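Local coordinates for protein aspartate aminotransferase (Plasmodium falciparum, PDB 3K7Y) that probably catalyses the pyridoxal-phosphate-dependent transfer of an amino group from L-aspartate to 2-oxoglutarate, yielding oxaloacetate and L-glutamate, at residues 77-80 and 81-84; 226-229 and 230-234; 290-293 and 294-298. All coordinates share one frame; numbering follows the deposited sequence.

How the contacts relate
Contacts 1, 2 and 3 follow one another along the chain on three different helices: contact 1 is about two turns within helix 75-86, contact 2 the lead-in and first turns of 229-235, contact 3 the start of 291-302. Contact 1 is the middle member in space, its centre about 16 Å from that of contact 2 and about 13 Å from that of contact 3. It meets contact 2 where Arg232 NH2 makes a weak hydrogen bond to Leu84 O, and contact 3 where Phe77 lies against Asn294 and Leu80 against Cys298. Contacts 2 and 3 stay apart, their nearest atoms about 14 Å from each other. Contact 3 alone of the three reaches the second subunit; contacts 1 and 2 flank the cofactor-binding sheet within one chain.

Contact 1: 77-80 and 81-84; sequences FSTL and TQNL
Phe77 and Thr81 make an i to i+4 side-chain contact inside helix 75-86, on the flank that faces the sheet of the large domain. The Thr81 hydroxyl lies over one face of the Phe77 ring, offset toward its rim, with OG1 3.7 Å from Phe77 CE2. Two torsions arrange this: Phe77 CG is anti to the backbone N (chi1 -166°), while Thr81 OG1 stays beside its own N, and the two side chains slant across each other. In this fold type I pyridoxal phosphate enzyme the helix lies along strands 98-104 and 258-264 of the mixed sheet; Phe77 and Thr81 both touch Ala260, and the Phe77 side chain is about 12 Å from a bound cofactor. Gln82 continues the same covered flank, its chain, extended beyond CG, touching Ile98 and Thr100 of strand 98-104. On the backbone, Asn83 N donates to Thr79 O at 3.2 Å and more weakly to Leu80 O, a bifurcated pattern. The Leu80 side chain touches Leu301 and Asn302 of helix 291-302. Thr79, on the exposed side, directs OG1 back to weak hydrogen bonds with the carbonyls of Glu75 and Asp76.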
loop_
_atom_site.group_PDB
_atom_site.type_symbol
_atom_site.label_atom_id
_atom_site.label_comp_id
_atom_site.label_asym_id
_atom_site.label_seq_id
_atom_site.Cartn_x
_atom_site.Cartn_y
_atom_site.Cartn_z
ATOM N N PHE A 77 6.238 16.332 4.510
ATOM C CA PHE A 77 4.947 15.751 4.125
ATOM C C PHE A 77 3.876 16.095 5.152
ATOM O O PHE A 77 2.828 16.625 4.805
ATOM C CB PHE A 77 5.044 14.228 3.974
ATOM C CG PHE A 77 3.868 13.618 3.266
ATOM C CD1 PHE A 77 3.941 13.315 1.914
ATOM C CD2 PHE A 77 2.682 13.362 3.942
ATOM C CE1 PHE A 77 2.849 12.765 1.243
ATOM C CE2 PHE A 77 1.592 12.809 3.284
ATOM C CZ PHE A 77 1.676 12.511 1.933
ATOM N N SER A 78 4.151 15.811 6.417
ATOM C CA SER A 78 3.143 16.011 7.437
ATOM C C SER A 78 2.873 17.481 7.801
ATOM O O SER A 78 1.897 17.751 8.495
ATOM C CB SER A 78 3.400 15.134 8.675
ATOM O OG SER A 78 4.287 15.752 9.586
ATOM N N THR A 79 3.710 18.423 7.351
ATOM C CA THR A 79 3.400 19.855 7.568
ATOM C C THR A 79 2.881 20.501 6.311
ATOM O O THR A 79 1.884 21.201 6.362
ATOM C CB THR A 79 4.562 20.738 8.174
ATOM O OG1 THR A 79 5.690 20.762 7.293
ATOM C CG2 THR A 79 4.985 20.277 9.590
ATOM N N LEU A 80 3.561 20.270 5.190
ATOM C CA LEU A 80 3.127 20.786 3.893
ATOM C C LEU A 80 1.690 20.385 3.595
ATOM O O LEU A 80 0.868 21.214 3.223
ATOM C CB LEU A 80 4.038 20.279 2.781
ATOM C CG LEU A 80 5.341 21.035 2.592
ATOM C CD1 LEU A 80 6.297 20.165 1.822
ATOM C CD2 LEU A 80 5.109 22.358 1.874
ATOM N N THR A 81 1.410 19.102 3.790
ATOM C CA THR A 81 0.118 18.484 3.520
ATOM C C THR A 81 -0.991 19.094 4.364
ATOM O O THR A 81 -2.014 19.516 3.837
ATOM C CB THR A 81 0.228 16.949 3.735
ATOM O OG1 THR A 81 0.748 16.347 2.546
ATOM C CG2 THR A 81 -1.094 16.327 4.052
ATOM N N GLN A 82 -0.775 19.166 5.671
ATOM C CA GLN A 82 -1.823 19.626 6.556
ATOM C C GLN A 82 -2.103 21.119 6.413
ATOM O O GLN A 82 -3.171 21.587 6.806
ATOM C CB GLN A 82 -1.573 19.213 8.001
ATOM C CG GLN A 82 -0.227 19.573 8.522
ATOM C CD GLN A 82 -0.066 19.242 9.994
ATOM O OE1 GLN A 82 -0.817 18.434 10.547
ATOM N NE2 GLN A 82 0.929 19.866 10.639
ATOM N N ASN A 83 -1.170 21.863 5.826
ATOM C CA ASN A 83 -1.466 23.241 5.436
ATOM C C ASN A 83 -2.750 23.275 4.597
ATOM O O ASN A 83 -3.653 24.079 4.849
ATOM C CB ASN A 83 -0.298 23.874 4.662
ATOM C CG ASN A 83 -0.488 25.366 4.427
ATOM O OD1 ASN A 83 0.107 26.182 5.124
ATOM N ND2 ASN A 83 -1.326 25.727 3.448
ATOM N N LEU A 84 -2.836 22.367 3.627
ATOM C CA LEU A 84 -3.935 22.366 2.680
ATOM C C LEU A 84 -5.284 22.221 3.352
ATOM O O LEU A 84 -6.242 22.839 2.911
ATOM C CB LEU A 84 -3.736 21.295 1.609
ATOM C CG LEU A 84 -2.470 21.410 0.756
ATOM C CD1 LEU A 84 -2.452 20.337 -0.319
ATOM C CD2 LEU A 84 -2.378 22.782 0.131
#

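Contact 2: 226-229 and 230-234; sequences EDVL and LIRKF
Val228 occupies the N-cap position of helix 229-235, and the side chains of Ile231 and Arg232, three and four residues on, come back against its two methyl groups. The helix belongs to a beta-alpha-beta crossover: it joins strand 209-214 to its parallel neighbour 241-246 in the large-domain sheet. Leu230, first in line, turns its side chain to Ile200 and Phe212, into the layer between helix 193-206 and the sheet. Ile231 meets Val228 obliquely: CG1 beside the backbone N (chi1 -69°) carries CD1 to 3.4 Å from Val228 CG2. The Ile231 side chain also touches Phe212 and Ile214 of strand 209-214. Its N makes a weak bond to Val228 O, an acceptor that also takes a weak bond from the next amide, Arg232 N, at 3.4 Å. Arg232 runs extended from CG to NE and crosses the Val228 side chain at about a right angle, Val228 CG1 standing obliquely off the guanidinium, 3.7 Å from Arg232 CZ. The polar end is directed elsewhere: NH1 forms a salt bridge with Glu225, and NE donates to Ile85 O. Lys233 closes a straight helical bond, its N 2.8 Å from Leu229 O at 173°, and bends at chi2 to bring NZ into a salt bridge with Asp197. Phe234 packs edge-to-face with Phe212; its N is 2.8 Å from Leu230 O, the same oxygen that lies in plane at the edge of its ring.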
loop_
_atom_site.group_PDB
_atom_site.type_symbol
_atom_site.label_atom_id
_atom_site.label_comp_id
_atom_site.label_asym_id
_atom_site.label_seq_id
_atom_site.Cartn_x
_atom_site.Cartn_y
_atom_site.Cartn_z
ATOM N N GLU A 226 -11.990 27.291 0.121
ATOM C CA GLU A 226 -13.448 27.282 0.323
ATOM C C GLU A 226 -13.925 25.867 0.669
ATOM O O GLU A 226 -14.519 25.655 1.725
ATOM C CB GLU A 226 -14.209 27.805 -0.913
ATOM C CG GLU A 226 -14.512 29.317 -0.971
ATOM C CD GLU A 226 -15.706 29.662 -1.899
ATOM O OE1 GLU A 226 -16.856 29.369 -1.489
ATOM O OE2 GLU A 226 -15.505 30.227 -3.017
ATOM N N ASP A 227 -13.621 24.911 -0.213
ATOM C CA ASP A 227 -14.074 23.513 -0.115
ATOM C C ASP A 227 -13.892 22.864 1.248
ATOM O O ASP A 227 -14.553 21.874 1.565
ATOM C CB ASP A 227 -13.345 22.664 -1.152
ATOM C CG ASP A 227 -13.833 22.918 -2.558
ATOM O OD1 ASP A 227 -14.899 23.548 -2.727
ATOM O OD2 ASP A 227 -13.153 22.483 -3.506
ATOM N N VAL A 228 -12.998 23.433 2.047
ATOM C CA VAL A 228 -12.615 22.850 3.319
ATOM C C VAL A 228 -12.960 23.783 4.498
ATOM O O VAL A 228 -12.369 23.688 5.576
ATOM C CB VAL A 228 -11.114 22.459 3.263
ATOM C CG1 VAL A 228 -10.218 23.510 3.931
ATOM C CG2 VAL A 228 -10.891 21.087 3.834
ATOM N N LEU A 229 -13.941 24.662 4.299
ATOM C CA LEU A 229 -14.286 25.654 5.326
ATOM C C LEU A 229 -14.795 25.033 6.619
ATOM O O LEU A 229 -14.354 25.419 7.705
ATOM C CB LEU A 229 -15.283 26.714 4.821
ATOM C CG LEU A 229 -15.735 27.807 5.808
ATOM C CD1 LEU A 229 -14.575 28.504 6.515
ATOM C CD2 LEU A 229 -16.599 28.830 5.103
ATOM N N LEU A 230 -15.714 24.077 6.508
ATOM C CA LEU A 230 -16.315 23.500 7.694
ATOM C C LEU A 230 -15.226 23.036 8.630
ATOM O O LEU A 230 -15.327 23.221 9.848
ATOM C CB LEU A 230 -17.203 22.325 7.346
ATOM C CG LEU A 230 -18.469 22.132 8.182
ATOM C CD1 LEU A 230 -18.770 20.647 8.227
ATOM C CD2 LEU A 230 -18.426 22.716 9.596
ATOM N N ILE A 231 -14.178 22.452 8.053
ATOM C CA ILE A 231 -13.067 21.933 8.834
ATOM C C ILE A 231 -12.416 23.077 9.591
ATOM O O ILE A 231 -12.166 22.964 10.796
ATOM C CB ILE A 231 -12.042 21.191 7.955
ATOM C CG1 ILE A 231 -12.655 19.891 7.446
ATOM C CG2 ILE A 231 -10.771 20.889 8.738
ATOM C CD1 ILE A 231 -11.824 19.157 6.426
ATOM N N ARG A 232 -12.161 24.179 8.890
ATOM C CA ARG A 232 -11.491 25.330 9.501
ATOM C C ARG A 232 -12.355 26.015 10.556
ATOM O O ARG A 232 -11.866 26.416 11.617
ATOM C CB ARG A 232 -11.003 26.310 8.436
ATOM C CG ARG A 232 -9.693 25.856 7.820
ATOM C CD ARG A 232 -9.439 26.504 6.493
ATOM N NE ARG A 232 -8.544 25.707 5.663
ATOM C CZ ARG A 232 -7.756 26.216 4.722
ATOM N NH1 ARG A 232 -7.733 27.522 4.515
ATOM N NH2 ARG A 232 -6.972 25.426 3.997
ATOM N N LYS A 233 -13.645 26.104 10.275
ATOM C CA LYS A 233 -14.588 26.593 11.262
ATOM C C LYS A 233 -14.568 25.682 12.500
ATOM O O LYS A 233 -14.382 26.174 13.609
ATOM C CB LYS A 233 -15.981 26.750 10.653
ATOM C CG LYS A 233 -16.720 27.936 11.217
ATOM C CD LYS A 233 -17.690 28.586 10.222
ATOM C CE LYS A 233 -18.518 29.656 10.953
ATOM N NZ LYS A 233 -19.537 30.367 10.124
ATOM N N PHE A 234 -14.718 24.368 12.296
ATOM C CA PHE A 234 -14.545 23.348 13.349
ATOM C C PHE A 234 -13.310 23.578 14.218
ATOM O O PHE A 234 -13.364 23.465 15.443
ATOM C CB PHE A 234 -14.385 21.968 12.720
ATOM C CG PHE A 234 -15.610 21.113 12.777
ATOM C CD1 PHE A 234 -16.553 21.146 11.759
ATOM C CD2 PHE A 234 -15.795 20.224 13.821
ATOM C CE1 PHE A 234 -17.682 20.329 11.803
ATOM C CE2 PHE A 234 -16.923 19.411 13.867
ATOM C CZ PHE A 234 -17.865 19.470 12.856
#

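Contact 3: 290-293 and 294-298; sequences VIHT and NRILC
Val290 O is gripped by two donors: Asn294 N, 3.3 Å from Val290 O across the contact, and Gln102 NE2 from strand 98-104. This is the opening of helix 291-302, with Val290 at the N-cap position, in a fold type I aminotransferase; here the helix start meets the second subunit of the homodimer. The Asn294 side chain touches Phe77 of helix 75-86, and its ND2 donates to Thr74 OG1, just before that helix, and to Gln102 OE1. His292 and Ile296 touch through their side chains in a CH-pi contact: Ile296 CG1 stands over one face of the His292 ring, 3.5 Å from its centroid and 22° off the normal. His292 CG is anti to the backbone N (chi1 164°), which swings the ring forward along the helix to that place. On the backbone, Ile296 N bonds His292 O at 2.9 Å. The ring also stacks on His292 of the second subunit, while the His292 N donates to Glu256 of that subunit, so this first turn lies at the dimer interface. One residue earlier, the same i to i+4 spacing recurs between Ile291 and Arg295. Arg295 N bonds Ile291 O at 2.9 Å, and Ile291 CD1 lies over one face of the Arg295 guanidinium, offset toward the rim. Extended from CG to NE, Arg295 passes beside Ile291 O and carries NH2 to Glu65 O. Farther on, Leu297 N reaches Thr293 O weakly at 3.4 Å, and Leu297 CB is 3.6 Å from that oxygen.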
loop_
_atom_site.group_PDB
_atom_site.type_symbol
_atom_site.label_atom_id
_atom_site.label_comp_id
_atom_site.label_asym_id
_atom_site.label_seq_id
_atom_site.Cartn_x
_atom_site.Cartn_y
_atom_site.Cartn_z
ATOM N N VAL A 290 5.227 4.514 0.183
ATOM C CA VAL A 290 6.074 4.768 -0.995
ATOM C C VAL A 290 6.870 6.080 -0.901
ATOM O O VAL A 290 6.313 7.171 -0.688
ATOM C CB VAL A 290 5.253 4.694 -2.307
ATOM C CG1 VAL A 290 6.116 5.031 -3.539
ATOM C CG2 VAL A 290 4.648 3.313 -2.437
ATOM N N ILE A 291 8.182 5.953 -1.054
ATOM C CA ILE A 291 9.077 7.082 -0.895
ATOM C C ILE A 291 9.000 8.019 -2.110
ATOM O O ILE A 291 9.027 9.238 -1.959
ATOM C CB ILE A 291 10.505 6.586 -0.547
ATOM C CG1 ILE A 291 11.249 7.592 0.350
ATOM C CG2 ILE A 291 11.243 6.096 -1.781
ATOM C CD1 ILE A 291 12.499 8.163 -0.214
ATOM N N HIS A 292 8.839 7.449 -3.301
ATOM C CA HIS A 292 8.707 8.252 -4.513
ATOM C C HIS A 292 7.542 9.213 -4.432
ATOM O O HIS A 292 7.703 10.411 -4.650
ATOM C CB HIS A 292 8.544 7.371 -5.751
ATOM C CG HIS A 292 8.024 8.106 -6.948
ATOM N ND1 HIS A 292 8.841 8.821 -7.799
ATOM C CD2 HIS A 292 6.763 8.241 -7.433
ATOM C CE1 HIS A 292 8.113 9.348 -8.765
ATOM N NE2 HIS A 292 6.849 9.015 -8.564
ATOM N N THR A 293 6.365 8.684 -4.132
ATOM C CA THR A 293 5.174 9.509 -4.138
ATOM C C THR A 293 5.250 10.500 -2.990
ATOM O O THR A 293 4.692 11.574 -3.062
ATOM C CB THR A 293 3.854 8.686 -4.226
ATOM O OG1 THR A 293 3.648 7.947 -3.024
ATOM C CG2 THR A 293 3.925 7.688 -5.379
ATOM N N ASN A 294 6.008 10.165 -1.955
ATOM C CA ASN A 294 6.268 11.129 -0.897
ATOM C C ASN A 294 7.057 12.303 -1.419
ATOM O O ASN A 294 6.657 13.445 -1.243
ATOM C CB ASN A 294 7.029 10.492 0.258
ATOM C CG ASN A 294 7.386 11.494 1.336
ATOM O OD1 ASN A 294 8.094 12.470 1.081
ATOM N ND2 ASN A 294 6.901 11.255 2.553
ATOM N N ARG A 295 8.187 12.007 -2.050
ATOM C CA ARG A 295 9.041 13.024 -2.677
ATOM C C ARG A 295 8.315 13.899 -3.726
ATOM O O ARG A 295 8.376 15.123 -3.638
ATOM C CB ARG A 295 10.302 12.382 -3.268
ATOM C CG ARG A 295 11.246 11.778 -2.214
ATOM C CD ARG A 295 12.326 10.878 -2.829
ATOM N NE ARG A 295 13.421 10.635 -1.888
ATOM C CZ ARG A 295 14.456 9.824 -2.109
ATOM N NH1 ARG A 295 14.559 9.148 -3.244
ATOM N NH2 ARG A 295 15.397 9.686 -1.183
ATOM N N ILE A 296 7.612 13.297 -4.692
ATOM C CA ILE A 296 6.851 14.078 -5.697
ATOM C C ILE A 296 5.997 15.146 -5.041
ATOM O O ILE A 296 5.933 16.270 -5.526
ATOM C CB ILE A 296 5.889 13.207 -6.551
ATOM C CG1 ILE A 296 6.573 11.921 -7.038
ATOM C CG2 ILE A 296 5.296 14.008 -7.723
ATOM C CD1 ILE A 296 7.847 12.136 -7.876
ATOM N N LEU A 297 5.344 14.786 -3.938
ATOM C CA LEU A 297 4.424 15.679 -3.243
ATOM C C LEU A 297 5.108 16.850 -2.542
ATOM O O LEU A 297 4.740 18.009 -2.742
ATOM C CB LEU A 297 3.571 14.891 -2.257
ATOM C CG LEU A 297 2.115 15.338 -2.353
ATOM C CD1 LEU A 297 1.184 14.132 -2.319
ATOM C CD2 LEU A 297 1.759 16.402 -1.308
ATOM N N CYS A 298 6.096 16.541 -1.711
ATOM C CA CYS A 298 6.914 17.568 -1.073
ATOM C C CYS A 298 7.491 18.581 -2.068
ATOM O O CYS A 298 7.387 19.781 -1.842
ATOM C CB CYS A 298 8.036 16.921 -0.279
ATOM S SG CYS A 298 7.413 15.835 0.962
#